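Local structure of terminase subunit UL89 protein (Human herpesvirus 5, 3N4P) at residues 48-53 / 128-133; 61-66 / 123-128; 83-88 / 92-97; 116-121 / 155-160; 193-198 / 259-264. The protein is the large subunit of the viral terminase, a motor that probably translocates genomic DNA into empty capsids, represented here by its C-terminal nuclease domain. All blocks are in the same frame, centred on the assembly; numbering follows the deposited sequence.

Interaction 1 (48-53 / 128-133); sequences YSTLNT and HPYLDE. With MG (magnesium ion), chain E.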
# COMPACT_ATOMS: atom_id res chain seq x y z
N TYR B 48 -3.55 1.58 0.88
CA TYR B 48 -3.86 1.95 2.26
C TYR B 48 -4.74 0.93 3.03
O TYR B 48 -5.81 0.52 2.57
CB TYR B 48 -4.57 3.31 2.22
CG TYR B 48 -3.63 4.47 2.18
CD1 TYR B 48 -3.50 5.27 1.06
CD2 TYR B 48 -2.84 4.76 3.29
CE1 TYR B 48 -2.53 6.39 1.03
CE2 TYR B 48 -1.91 5.85 3.29
CZ TYR B 48 -1.79 6.65 2.15
OH TYR B 48 -0.85 7.65 2.15
N SER B 49 -4.31 0.52 4.20
CA SER B 49 -4.98 -0.45 5.04
C SER B 49 -5.60 0.35 6.15
O SER B 49 -5.11 0.36 7.29
CB SER B 49 -3.96 -1.35 5.67
OG SER B 49 -3.81 -2.52 4.91
N THR B 50 -6.64 1.05 5.78
CA THR B 50 -7.48 1.80 6.68
C THR B 50 -7.90 1.02 7.96
O THR B 50 -8.03 1.60 9.05
CB THR B 50 -8.72 2.15 5.81
OG1 THR B 50 -8.64 3.53 5.43
CG2 THR B 50 -9.92 1.83 6.46
N LEU B 51 -8.05 -0.30 7.84
CA LEU B 51 -8.45 -1.15 8.96
C LEU B 51 -7.35 -1.33 9.98
O LEU B 51 -7.61 -1.79 11.08
CB LEU B 51 -8.90 -2.53 8.44
CG LEU B 51 -10.15 -2.48 7.57
CD1 LEU B 51 -10.29 -3.80 6.75
CD2 LEU B 51 -11.38 -2.17 8.44
N ASN B 52 -6.11 -0.97 9.63
CA ASN B 52 -4.98 -1.02 10.54
C ASN B 52 -4.97 0.09 11.58
O ASN B 52 -4.11 0.11 12.46
CB ASN B 52 -3.66 -0.98 9.77
CG ASN B 52 -3.23 -2.37 9.27
OD1 ASN B 52 -3.60 -3.38 9.85
ND2 ASN B 52 -2.42 -2.41 8.19
N THR B 53 -5.92 1.04 11.49
CA THR B 53 -5.91 2.16 12.45
C THR B 53 -7.31 2.60 12.90
O THR B 53 -8.26 2.37 12.19
CB THR B 53 -5.16 3.38 11.87
OG1 THR B 53 -5.04 4.35 12.90
CG2 THR B 53 -5.95 4.02 10.75
N HIS B 128 -15.80 1.77 6.87
CA HIS B 128 -15.14 3.03 7.22
C HIS B 128 -16.08 3.93 8.00
O HIS B 128 -16.72 4.81 7.43
CB HIS B 128 -14.73 3.72 5.94
CG HIS B 128 -13.92 2.86 5.02
ND1 HIS B 128 -14.50 2.03 4.08
CD2 HIS B 128 -12.59 2.71 4.88
CE1 HIS B 128 -13.55 1.41 3.41
NE2 HIS B 128 -12.38 1.80 3.88
N PRO B 129 -16.18 3.69 9.31
CA PRO B 129 -17.29 4.30 10.03
C PRO B 129 -17.14 5.82 10.13
O PRO B 129 -18.12 6.54 10.44
CB PRO B 129 -17.22 3.66 11.42
CG PRO B 129 -15.81 3.06 11.54
CD PRO B 129 -15.18 3.03 10.19
N TYR B 130 -15.92 6.29 9.88
CA TYR B 130 -15.66 7.71 10.01
C TYR B 130 -16.42 8.44 8.91
O TYR B 130 -16.55 9.65 8.98
CB TYR B 130 -14.14 8.02 9.95
CG TYR B 130 -13.42 7.41 8.78
CD1 TYR B 130 -12.90 6.11 8.86
CD2 TYR B 130 -13.27 8.10 7.59
CE1 TYR B 130 -12.24 5.55 7.81
CE2 TYR B 130 -12.65 7.49 6.50
CZ TYR B 130 -12.11 6.24 6.63
OH TYR B 130 -11.46 5.65 5.57
N LEU B 131 -16.90 7.72 7.87
CA LEU B 131 -17.54 8.38 6.76
C LEU B 131 -18.96 8.75 7.24
O LEU B 131 -19.70 7.87 7.66
CB LEU B 131 -17.64 7.42 5.60
CG LEU B 131 -16.35 7.05 4.90
CD1 LEU B 131 -16.65 6.13 3.70
CD2 LEU B 131 -15.49 8.23 4.46
N ASP B 132 -19.29 10.05 7.23
CA ASP B 132 -20.57 10.52 7.76
C ASP B 132 -21.52 11.21 6.78
O ASP B 132 -22.63 11.60 7.18
CB ASP B 132 -20.40 11.36 9.07
CG ASP B 132 -19.85 12.82 8.85
OD1 ASP B 132 -19.33 13.21 7.75
OD2 ASP B 132 -19.93 13.60 9.85
N GLU B 133 -21.12 11.29 5.50
CA GLU B 133 -21.90 11.89 4.40
C GLU B 133 -21.62 11.22 3.05
O GLU B 133 -20.51 10.78 2.80
CB GLU B 133 -21.53 13.36 4.31
CG GLU B 133 -22.30 14.28 3.33
CD GLU B 133 -21.79 15.74 3.44
OE1 GLU B 133 -20.64 16.04 2.96
OE2 GLU B 133 -22.51 16.58 4.03
MG MG E . -2.43 -0.38 13.88
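The first torsion of T50 (chi1 -104°), away from the usual staggered values, sets its methyl CG2 against the imidazole of H128, and that of Y130, whose CG sits between the backbone N and the carbonyl carbon (chi1 51°), sends its OH toward T50 OG1. The methyl makes the closest approach, 3.2 Å from H128 CD2, and the two side chains meet at roughly a right angle. Y130 comes at T50 from the opposite direction; its OH stands 3.5 Å from T50 OG1, too far to count as a bond, and is instead hydrogen-bonded to the hydroxyl of Y95. A type I turn from H128 to L131, closed by L131 N on H128 O (2.9 Å), presents both rings to the same threonine. On the other side, the short 3-10 turn 50-52 ends near the subunit interface, where N52 O lies 2.2 Å from a magnesium ion that is also bound by D44 of the second subunit. The T50 contact itself is small and mainly van der Waals in nature, while the ring it touches is held at both nitrogens, ND1 by V124 O and NE2 by the carboxylate of E209. Two acceptors for one imidazole are consistent with a protonated, positively charged H128.

Interaction 2 (61-66 / 123-128); sequences KTLYVY and SVLSLH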
# COMPACT_ATOMS: atom_id res chain seq x y z
N LYS B 61 -14.45 12.92 5.57
CA LYS B 61 -15.61 12.20 6.06
C LYS B 61 -16.70 12.02 5.01
O LYS B 61 -17.77 11.43 5.28
CB LYS B 61 -16.13 12.85 7.35
CG LYS B 61 -14.97 13.02 8.31
CD LYS B 61 -15.44 13.37 9.69
CE LYS B 61 -14.35 12.94 10.66
NZ LYS B 61 -14.33 13.85 11.86
N THR B 62 -16.42 12.49 3.81
CA THR B 62 -17.37 12.40 2.77
C THR B 62 -16.99 11.40 1.71
O THR B 62 -15.94 11.49 1.13
CB THR B 62 -17.60 13.78 2.14
OG1 THR B 62 -18.18 14.63 3.12
CG2 THR B 62 -18.61 13.67 1.01
N LEU B 63 -17.90 10.47 1.41
CA LEU B 63 -17.73 9.54 0.27
C LEU B 63 -18.27 10.19 -1.02
O LEU B 63 -19.44 10.46 -1.12
CB LEU B 63 -18.57 8.27 0.53
CG LEU B 63 -18.07 6.89 0.26
CD1 LEU B 63 -19.15 5.78 -0.08
CD2 LEU B 63 -16.77 6.82 -0.64
N TYR B 64 -17.45 10.43 -2.02
CA TYR B 64 -17.91 10.92 -3.32
C TYR B 64 -18.11 9.71 -4.24
O TYR B 64 -17.18 8.88 -4.39
CB TYR B 64 -16.83 11.88 -3.93
CG TYR B 64 -16.73 13.13 -3.10
CD1 TYR B 64 -15.93 13.17 -1.96
CD2 TYR B 64 -17.56 14.24 -3.37
CE1 TYR B 64 -15.86 14.36 -1.13
CE2 TYR B 64 -17.52 15.46 -2.55
CZ TYR B 64 -16.68 15.48 -1.42
OH TYR B 64 -16.65 16.59 -0.57
N VAL B 65 -19.26 9.58 -4.87
CA VAL B 65 -19.38 8.54 -5.88
C VAL B 65 -19.89 9.03 -7.26
O VAL B 65 -20.68 9.94 -7.34
CB VAL B 65 -20.28 7.26 -5.41
CG1 VAL B 65 -20.65 7.20 -3.91
CG2 VAL B 65 -21.39 7.03 -6.32
N TYR B 66 -19.56 8.33 -8.33
CA TYR B 66 -20.06 8.70 -9.63
C TYR B 66 -20.43 7.46 -10.36
O TYR B 66 -19.66 6.50 -10.33
CB TYR B 66 -18.88 9.29 -10.41
CG TYR B 66 -19.17 9.66 -11.82
CD1 TYR B 66 -19.68 10.92 -12.14
CD2 TYR B 66 -18.85 8.79 -12.87
CE1 TYR B 66 -19.90 11.31 -13.49
CE2 TYR B 66 -19.09 9.16 -14.21
CZ TYR B 66 -19.60 10.41 -14.50
OH TYR B 66 -19.81 10.79 -15.81
N SER B 123 -21.47 -1.40 1.76
CA SER B 123 -20.29 -2.10 2.28
C SER B 123 -19.18 -1.11 2.64
O SER B 123 -18.49 -1.32 3.62
CB SER B 123 -19.74 -3.10 1.28
OG SER B 123 -20.77 -4.05 1.02
N VAL B 124 -18.98 -0.09 1.81
CA VAL B 124 -17.97 0.88 2.05
C VAL B 124 -18.25 1.62 3.36
O VAL B 124 -17.31 1.81 4.14
CB VAL B 124 -17.86 1.90 0.95
CG1 VAL B 124 -16.91 3.12 1.39
CG2 VAL B 124 -17.29 1.27 -0.31
N LEU B 125 -19.50 2.05 3.58
CA LEU B 125 -19.82 2.79 4.79
C LEU B 125 -19.54 1.92 6.01
O LEU B 125 -18.95 2.36 6.98
CB LEU B 125 -21.32 3.24 4.81
CG LEU B 125 -21.54 4.36 3.78
CD1 LEU B 125 -22.97 4.72 3.79
CD2 LEU B 125 -20.64 5.60 4.02
N SER B 126 -19.96 0.67 5.92
CA SER B 126 -19.69 -0.37 6.90
C SER B 126 -18.20 -0.54 7.25
O SER B 126 -17.85 -0.71 8.43
CB SER B 126 -20.14 -1.67 6.28
OG SER B 126 -20.48 -2.56 7.29
N LEU B 127 -17.34 -0.56 6.24
CA LEU B 127 -15.90 -0.67 6.49
C LEU B 127 -15.19 0.60 7.02
O LEU B 127 -14.11 0.49 7.59
CB LEU B 127 -15.16 -1.19 5.26
CG LEU B 127 -15.47 -2.65 4.95
CD1 LEU B 127 -15.17 -2.96 3.44
CD2 LEU B 127 -14.63 -3.46 5.88
N HIS B 128 -15.80 1.77 6.87
CA HIS B 128 -15.14 3.03 7.22
C HIS B 128 -16.08 3.93 8.00
O HIS B 128 -16.72 4.81 7.43
CB HIS B 128 -14.73 3.72 5.94
CG HIS B 128 -13.92 2.86 5.02
ND1 HIS B 128 -14.50 2.03 4.08
CD2 HIS B 128 -12.59 2.71 4.88
CE1 HIS B 128 -13.55 1.41 3.41
NE2 HIS B 128 -12.38 1.80 3.88
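V124, which packs on L63 across the contact, also places its carbonyl group at the edge of the H128 ring, one turn further along the chain. The ND1-H of H128 points to V124 O over 2.8 Å with a nearly straight N-H...O angle of 164°, the acceptor lying in the plane of the imidazole. On the strand, the Y64 ring has T62 CG2 over one face, 3.5 Å above the plane and offset toward the rim. Strand alternation turns T62 and Y64 away from the helix and L63 toward it. L63 CD1 then reaches V124 CG1 at 3.8 Å and, more distantly, L125 CD2 at 4.4 Å. V124 offers that methyl because its CG1 is anti to the backbone N (chi1 169°). L134 of the adjacent parallel strand and V211 of strand 204-211 extend this apolar layer, in which the end of helix 109-127 lies against the central sheet. The order of strands and helices matches the RNase H-like fold, with 62-67 as its first strand and 109-127 as the helix following the three antiparallel strands. Chemically, the union of strand and helix is purely apolar, whereas V124 O, at the helix end, is bonded by an imidazole N-H as well as by a weak bond from H128 N; the negative end of the helix would probably stabilise positive charge on that ring.

Interaction 3 (83-88 / 92-97); sequences AAVGAY and FLIYGL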
# COMPACT_ATOMS: atom_id res chain seq x y z
N ALA B 83 -17.59 4.36 -9.08
CA ALA B 83 -16.43 4.57 -8.25
C ALA B 83 -16.80 5.37 -7.02
O ALA B 83 -17.64 6.29 -7.05
CB ALA B 83 -15.31 5.31 -9.02
N ALA B 84 -16.09 5.04 -5.94
CA ALA B 84 -16.32 5.63 -4.65
C ALA B 84 -14.96 5.97 -4.06
O ALA B 84 -14.14 5.05 -3.82
CB ALA B 84 -17.06 4.63 -3.74
N VAL B 85 -14.75 7.29 -3.84
CA VAL B 85 -13.52 7.91 -3.35
C VAL B 85 -13.70 8.91 -2.18
O VAL B 85 -14.79 9.46 -1.98
CB VAL B 85 -12.74 8.61 -4.49
CG1 VAL B 85 -12.72 7.74 -5.77
CG2 VAL B 85 -13.38 9.87 -4.80
N GLY B 86 -12.64 9.10 -1.38
CA GLY B 86 -12.65 10.00 -0.21
C GLY B 86 -11.24 10.55 -0.04
O GLY B 86 -10.27 9.93 -0.50
N ALA B 87 -11.10 11.64 0.69
CA ALA B 87 -9.81 12.24 0.85
C ALA B 87 -9.01 11.59 1.97
O ALA B 87 -9.57 11.10 2.96
CB ALA B 87 -9.96 13.73 1.04
N TYR B 88 -7.69 11.59 1.78
CA TYR B 88 -6.79 11.33 2.89
C TYR B 88 -5.63 12.28 2.83
O TYR B 88 -4.87 12.22 1.87
CB TYR B 88 -6.31 9.86 2.91
CG TYR B 88 -5.24 9.67 3.93
CD1 TYR B 88 -5.53 9.78 5.29
CD2 TYR B 88 -3.89 9.48 3.54
CE1 TYR B 88 -4.54 9.65 6.22
CE2 TYR B 88 -2.90 9.37 4.49
CZ TYR B 88 -3.24 9.46 5.84
OH TYR B 88 -2.27 9.37 6.83
N PHE B 92 -6.22 11.04 -2.47
CA PHE B 92 -7.56 10.53 -2.72
C PHE B 92 -7.51 9.07 -2.84
O PHE B 92 -6.69 8.51 -3.60
CB PHE B 92 -8.07 11.18 -3.99
CG PHE B 92 -7.87 12.69 -3.96
CD1 PHE B 92 -8.79 13.51 -3.30
CD2 PHE B 92 -6.73 13.26 -4.50
CE1 PHE B 92 -8.61 14.92 -3.22
CE2 PHE B 92 -6.51 14.68 -4.41
CZ PHE B 92 -7.48 15.51 -3.76
N LEU B 93 -8.39 8.45 -2.08
CA LEU B 93 -8.40 7.04 -1.83
C LEU B 93 -9.58 6.36 -2.53
O LEU B 93 -10.69 6.84 -2.44
CB LEU B 93 -8.58 6.91 -0.35
CG LEU B 93 -7.68 5.95 0.37
CD1 LEU B 93 -6.78 6.88 1.09
CD2 LEU B 93 -8.47 5.23 1.35
N ILE B 94 -9.37 5.25 -3.25
CA ILE B 94 -10.49 4.63 -3.99
C ILE B 94 -11.02 3.55 -3.07
O ILE B 94 -10.27 2.62 -2.71
CB ILE B 94 -10.03 4.00 -5.31
CG1 ILE B 94 -9.54 5.08 -6.24
CG2 ILE B 94 -11.18 3.18 -6.04
CD1 ILE B 94 -8.67 4.44 -7.24
N TYR B 95 -12.28 3.74 -2.62
CA TYR B 95 -12.90 2.80 -1.72
C TYR B 95 -13.68 1.68 -2.40
O TYR B 95 -13.92 0.60 -1.80
CB TYR B 95 -13.88 3.57 -0.78
CG TYR B 95 -13.15 4.48 0.28
CD1 TYR B 95 -12.30 3.92 1.23
CD2 TYR B 95 -13.30 5.86 0.26
CE1 TYR B 95 -11.66 4.71 2.18
CE2 TYR B 95 -12.69 6.70 1.22
CZ TYR B 95 -11.88 6.11 2.18
OH TYR B 95 -11.26 6.88 3.11
N GLY B 96 -14.15 1.93 -3.61
CA GLY B 96 -15.06 1.02 -4.28
C GLY B 96 -15.04 1.20 -5.77
O GLY B 96 -14.77 2.32 -6.27
N LEU B 97 -15.21 0.07 -6.47
CA LEU B 97 -15.29 0.05 -7.95
C LEU B 97 -16.33 -0.97 -8.34
O LEU B 97 -16.43 -2.04 -7.73
CB LEU B 97 -13.96 -0.31 -8.64
CG LEU B 97 -12.74 0.58 -8.40
CD1 LEU B 97 -11.38 -0.15 -8.74
CD2 LEU B 97 -12.81 1.98 -9.12
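A84 O accepts two backbone N-H groups at once, from Y95 N at 2.6 Å and from G96 N at 3.1 Å. In return A84 N donates to G96 O over 3.0 Å. Further along, G86 and L93 form a reciprocal pair, the straighter bond running from L93 N to G86 O (2.9 Å, 168°). Two residues facing one define a classic beta bulge, set in the antiparallel hairpin of strands 80-88 and 91-100, the second and third strands of the RNase H-like sheet. At the bulge Y95 has nearly helical backbone angles, and its ring swings back alongside G86, with CE2 3.6 Å from G86 CA. L93 CB lies over one face of this ring toward its rim, and the hydroxyl end bonds to Y130. Beyond it, L93 CD1 touches Y88 CB at 3.5 Å, while the Y88 hydroxyl reaches E42 of the second subunit. The opposite face of the hairpin carries A83, V85, A87, F92, I94 and L97. There V85 CG1 meets I94 CG1 at 4.2 Å, and helix 256-267 packs over A83, V85 and L97 through V261, A264 and L257.

Interaction 4 (116-121 / 155-160); sequences CAAHMI and RQSVQS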
# COMPACT_ATOMS: atom_id res chain seq x y z
N CYS B 116 -26.69 -2.25 -7.55
CA CYS B 116 -25.31 -2.63 -7.53
C CYS B 116 -24.49 -1.41 -6.99
O CYS B 116 -23.46 -1.56 -6.25
CB CYS B 116 -24.89 -3.06 -8.91
SG CYS B 116 -23.17 -2.71 -9.23
N ALA B 117 -24.97 -0.20 -7.28
CA ALA B 117 -24.29 1.01 -6.75
C ALA B 117 -24.48 1.08 -5.23
O ALA B 117 -23.55 1.35 -4.47
CB ALA B 117 -24.78 2.23 -7.43
N ALA B 118 -25.70 0.82 -4.81
CA ALA B 118 -26.06 0.92 -3.44
C ALA B 118 -25.38 -0.13 -2.59
O ALA B 118 -24.98 0.18 -1.48
CB ALA B 118 -27.64 0.76 -3.27
N HIS B 119 -25.36 -1.38 -3.04
CA HIS B 119 -24.68 -2.44 -2.34
C HIS B 119 -23.18 -2.10 -2.14
O HIS B 119 -22.60 -2.29 -1.05
CB HIS B 119 -24.83 -3.69 -3.19
CG HIS B 119 -24.41 -4.94 -2.52
ND1 HIS B 119 -24.31 -5.06 -1.15
CD2 HIS B 119 -24.06 -6.15 -3.03
CE1 HIS B 119 -23.93 -6.30 -0.84
NE2 HIS B 119 -23.77 -6.97 -1.97
N MET B 120 -22.54 -1.54 -3.15
CA MET B 120 -21.13 -1.17 -2.93
C MET B 120 -21.00 -0.08 -1.84
O MET B 120 -20.13 -0.18 -0.97
CB MET B 120 -20.51 -0.64 -4.20
CG MET B 120 -19.12 0.12 -3.94
SD MET B 120 -18.73 1.24 -5.28
CE MET B 120 -19.71 2.69 -4.95
N ILE B 121 -21.81 0.97 -1.92
CA ILE B 121 -21.84 2.08 -0.95
C ILE B 121 -22.07 1.65 0.52
O ILE B 121 -21.35 2.12 1.40
CB ILE B 121 -22.94 3.11 -1.35
CG1 ILE B 121 -22.46 3.92 -2.58
CG2 ILE B 121 -23.33 4.06 -0.16
CD1 ILE B 121 -23.79 4.42 -3.38
N ARG B 155 -30.78 6.36 -3.47
CA ARG B 155 -31.07 7.01 -2.20
C ARG B 155 -31.97 6.06 -1.35
O ARG B 155 -31.75 5.87 -0.15
CB ARG B 155 -31.80 8.34 -2.44
CG ARG B 155 -31.96 9.25 -1.22
CD ARG B 155 -33.12 10.27 -1.42
NE ARG B 155 -34.27 9.67 -2.10
CZ ARG B 155 -35.23 8.94 -1.52
NH1 ARG B 155 -35.21 8.68 -0.21
NH2 ARG B 155 -36.20 8.43 -2.28
N GLN B 156 -32.94 5.47 -2.00
CA GLN B 156 -33.77 4.43 -1.41
C GLN B 156 -33.07 3.21 -0.75
O GLN B 156 -33.35 2.91 0.42
CB GLN B 156 -34.71 3.92 -2.47
CG GLN B 156 -35.98 4.60 -2.45
CD GLN B 156 -36.94 4.07 -3.53
OE1 GLN B 156 -37.36 4.84 -4.44
NE2 GLN B 156 -37.25 2.76 -3.47
N SER B 157 -32.20 2.49 -1.49
CA SER B 157 -31.47 1.34 -0.89
C SER B 157 -30.57 1.83 0.23
O SER B 157 -30.57 1.26 1.32
CB SER B 157 -30.60 0.51 -1.86
OG SER B 157 -31.31 0.15 -3.01
N VAL B 158 -29.86 2.90 -0.01
CA VAL B 158 -28.91 3.38 0.99
C VAL B 158 -29.58 3.64 2.32
O VAL B 158 -29.22 2.99 3.33
CB VAL B 158 -28.09 4.59 0.47
CG1 VAL B 158 -27.25 5.18 1.60
CG2 VAL B 158 -27.22 4.16 -0.68
N GLN B 159 -30.61 4.50 2.28
CA GLN B 159 -31.42 4.87 3.44
C GLN B 159 -32.20 3.80 4.09
O GLN B 159 -32.49 3.94 5.26
CB GLN B 159 -32.29 6.14 3.19
CG GLN B 159 -31.23 7.35 3.03
CD GLN B 159 -31.90 8.71 2.95
OE1 GLN B 159 -33.08 8.80 2.63
NE2 GLN B 159 -31.14 9.77 3.27
N SER B 160 -32.57 2.75 3.33
CA SER B 160 -33.22 1.54 3.90
C SER B 160 -32.23 0.85 4.80
O SER B 160 -32.62 0.31 5.83
CB SER B 160 -33.55 0.49 2.85
OG SER B 160 -34.40 0.96 1.81
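A118 and S157 meet where the two helices are most tightly packed: their CB atoms are 3.3 Å apart, closer than ordinary van der Waals contact. Small side chains on both sides allow the segment axes to approach to 8.8 Å, with the helices running in the same general direction at 32° to each other. Beside this point the fit is more relaxed. V158 CG2 touches I121 CG2 at 3.9 Å, the two branches crossing at about a right angle, and reaches A118 CB only at 4.3 Å. V158 turns this methyl to the neighbour because CG1, rather than CG2, is anti to the backbone N (chi1 172°). Away from the interface, Q156, Q159 and S160 lie on the exposed side of helix 144-161. There S160 OG bonds to Q156 O at 2.6 Å, while S160 N reaches the same oxygen from the other face of its plane. In the RNase H-like fold these are the two helices packed side by side on one face of the sheet, with M120 reaching V82 and A84 on the strand beneath. Between the two segments carbon contacts thus do the holding, and the bond from S157 OG to E115 adds a polar tie between the same two helices at its edge.

Interaction 5 (193-198 / 259-264); sequences EQFISR and IAVIMA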
# COMPACT_ATOMS: atom_id res chain seq x y z
N GLU B 193 -7.25 15.59 -17.63
CA GLU B 193 -5.96 16.23 -17.45
C GLU B 193 -5.55 16.37 -15.98
O GLU B 193 -4.40 16.18 -15.66
CB GLU B 193 -5.98 17.57 -18.17
CG GLU B 193 -4.74 18.34 -17.99
CD GLU B 193 -3.63 18.01 -19.00
OE1 GLU B 193 -2.65 17.29 -18.63
OE2 GLU B 193 -3.75 18.47 -20.16
N GLN B 194 -6.47 16.75 -15.11
CA GLN B 194 -6.19 16.74 -13.66
C GLN B 194 -5.85 15.32 -13.07
O GLN B 194 -4.95 15.17 -12.24
CB GLN B 194 -7.37 17.34 -12.85
CG GLN B 194 -7.08 17.26 -11.33
CD GLN B 194 -8.27 17.44 -10.41
OE1 GLN B 194 -9.05 16.50 -10.14
NE2 GLN B 194 -8.38 18.65 -9.88
N PHE B 195 -6.60 14.30 -13.47
CA PHE B 195 -6.26 12.92 -13.06
C PHE B 195 -4.82 12.51 -13.44
O PHE B 195 -3.99 12.09 -12.60
CB PHE B 195 -7.22 11.94 -13.68
CG PHE B 195 -6.98 10.56 -13.24
CD1 PHE B 195 -7.42 10.15 -11.99
CD2 PHE B 195 -6.24 9.68 -14.02
CE1 PHE B 195 -7.18 8.86 -11.56
CE2 PHE B 195 -6.03 8.37 -13.57
CZ PHE B 195 -6.49 7.99 -12.34
N ILE B 196 -4.51 12.66 -14.72
CA ILE B 196 -3.26 12.19 -15.22
C ILE B 196 -2.18 12.83 -14.35
O ILE B 196 -1.22 12.16 -13.93
CB ILE B 196 -3.12 12.52 -16.72
CG1 ILE B 196 -4.00 11.55 -17.53
CG2 ILE B 196 -1.62 12.54 -17.22
CD1 ILE B 196 -4.22 12.05 -18.97
N SER B 197 -2.34 14.12 -14.04
CA SER B 197 -1.29 14.82 -13.32
C SER B 197 -1.23 14.34 -11.87
O SER B 197 -0.13 14.10 -11.36
CB SER B 197 -1.47 16.34 -13.41
OG SER B 197 -0.71 16.96 -12.40
N ARG B 198 -2.38 14.21 -11.21
CA ARG B 198 -2.42 13.63 -9.85
C ARG B 198 -1.89 12.23 -9.70
O ARG B 198 -1.22 11.92 -8.71
CB ARG B 198 -3.85 13.68 -9.22
CG ARG B 198 -4.17 15.11 -8.76
CD ARG B 198 -5.65 15.26 -8.39
NE ARG B 198 -5.86 16.46 -7.57
CZ ARG B 198 -7.04 16.78 -7.00
NH1 ARG B 198 -8.08 16.01 -7.17
NH2 ARG B 198 -7.17 17.87 -6.24
N ILE B 259 -13.06 6.43 -16.31
CA ILE B 259 -13.75 7.72 -16.31
C ILE B 259 -14.50 7.89 -15.00
O ILE B 259 -14.54 9.01 -14.43
CB ILE B 259 -14.83 7.78 -17.40
CG1 ILE B 259 -14.24 7.76 -18.83
CG2 ILE B 259 -15.70 9.11 -17.29
CD1 ILE B 259 -15.43 7.60 -19.84
N ALA B 260 -15.14 6.81 -14.51
CA ALA B 260 -15.85 6.97 -13.26
C ALA B 260 -14.91 7.38 -12.12
O ALA B 260 -15.28 8.19 -11.28
CB ALA B 260 -16.62 5.76 -12.91
N VAL B 261 -13.71 6.83 -12.08
CA VAL B 261 -12.77 7.24 -11.07
C VAL B 261 -12.31 8.70 -11.35
O VAL B 261 -12.25 9.52 -10.48
CB VAL B 261 -11.54 6.27 -11.11
CG1 VAL B 261 -10.31 6.80 -10.29
CG2 VAL B 261 -12.00 4.86 -10.71
N ILE B 262 -11.99 9.00 -12.59
CA ILE B 262 -11.58 10.35 -12.93
C ILE B 262 -12.64 11.39 -12.43
O ILE B 262 -12.28 12.40 -11.86
CB ILE B 262 -11.30 10.43 -14.45
CG1 ILE B 262 -10.05 9.62 -14.77
CG2 ILE B 262 -11.10 11.89 -14.93
CD1 ILE B 262 -9.72 9.49 -16.21
N MET B 263 -13.92 11.08 -12.55
CA MET B 263 -14.96 12.03 -12.25
C MET B 263 -15.27 12.08 -10.76
O MET B 263 -15.44 13.15 -10.21
CB MET B 263 -16.22 11.74 -13.06
CG MET B 263 -16.05 11.85 -14.52
SD MET B 263 -15.41 13.51 -15.09
CE MET B 263 -15.04 12.96 -16.75
N ALA B 264 -15.31 10.94 -10.10
CA ALA B 264 -15.49 11.02 -8.66
C ALA B 264 -14.36 11.87 -8.06
O ALA B 264 -14.62 12.70 -7.19
CB ALA B 264 -15.55 9.62 -8.02
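The backbone carbonyls of V261 and I262, two residues that pack against F195, are both hydrogen-bonded to the hydroxyl OG1 of T265, one turn further along helix 256-267. That grip stays within its own helix, and the contact with helix 187-200 is entirely apolar. F195 extends toward the other helix with CG anti to the backbone N (chi1 -176°), and I262 comes over one face of its ring. The CG1 methylene of I262 stands 3.9 Å from the ring centroid and 23° off the normal, a CH-pi contact displaced toward the root of the ring, since F195 CG is the nearest atom at 3.6 Å. From there CD1 of I262 continues across the same part of the ring to F195 CD2 at 4.1 Å, while its CG2 stays near F195 CB. V261 meets the far part of the ring, CG1 lying 4.0 Å from F195 CE1. F199 brings a second phenyl ring against F195, and A191, on the same helix as F195, also packs on I262. A260 and M263 touch Y66 on the sheet, and E193 forms a salt bridge with R234. Residues 193-198 fall within the region required for interaction with UL56 and for DNA packaging. Helix 256-267 begins with D256, a predicted nuclease residue, and flanks the sheet as the C-terminal helix does in RNase H-like nucleases, where such a helix supplies an acidic residue to the metal-dependent active site.

How the interactions relate
From the N terminus, segment 48-53 opens the longest of the first loops, which interaction 1 closes at 128-133. Nested within it, interaction 2 joins strand 62-67 to the end of helix 109-127, and inside both lies interaction 3, the hairpin 83-88/92-97. Interactions 1 and 2 share H128, whose ring also meets Y95 of the hairpin. Interaction 4 starts on helix 109-127 but closes later, at 155-160, and so crosses both outer loops. Interaction 5 follows in series and packs two helices on the other side of the sheet from interaction 4. Its helix 256-267 touches interactions 2 and 3, and interactions 3 and 4 touch where helix 109-127 packs on the hairpin.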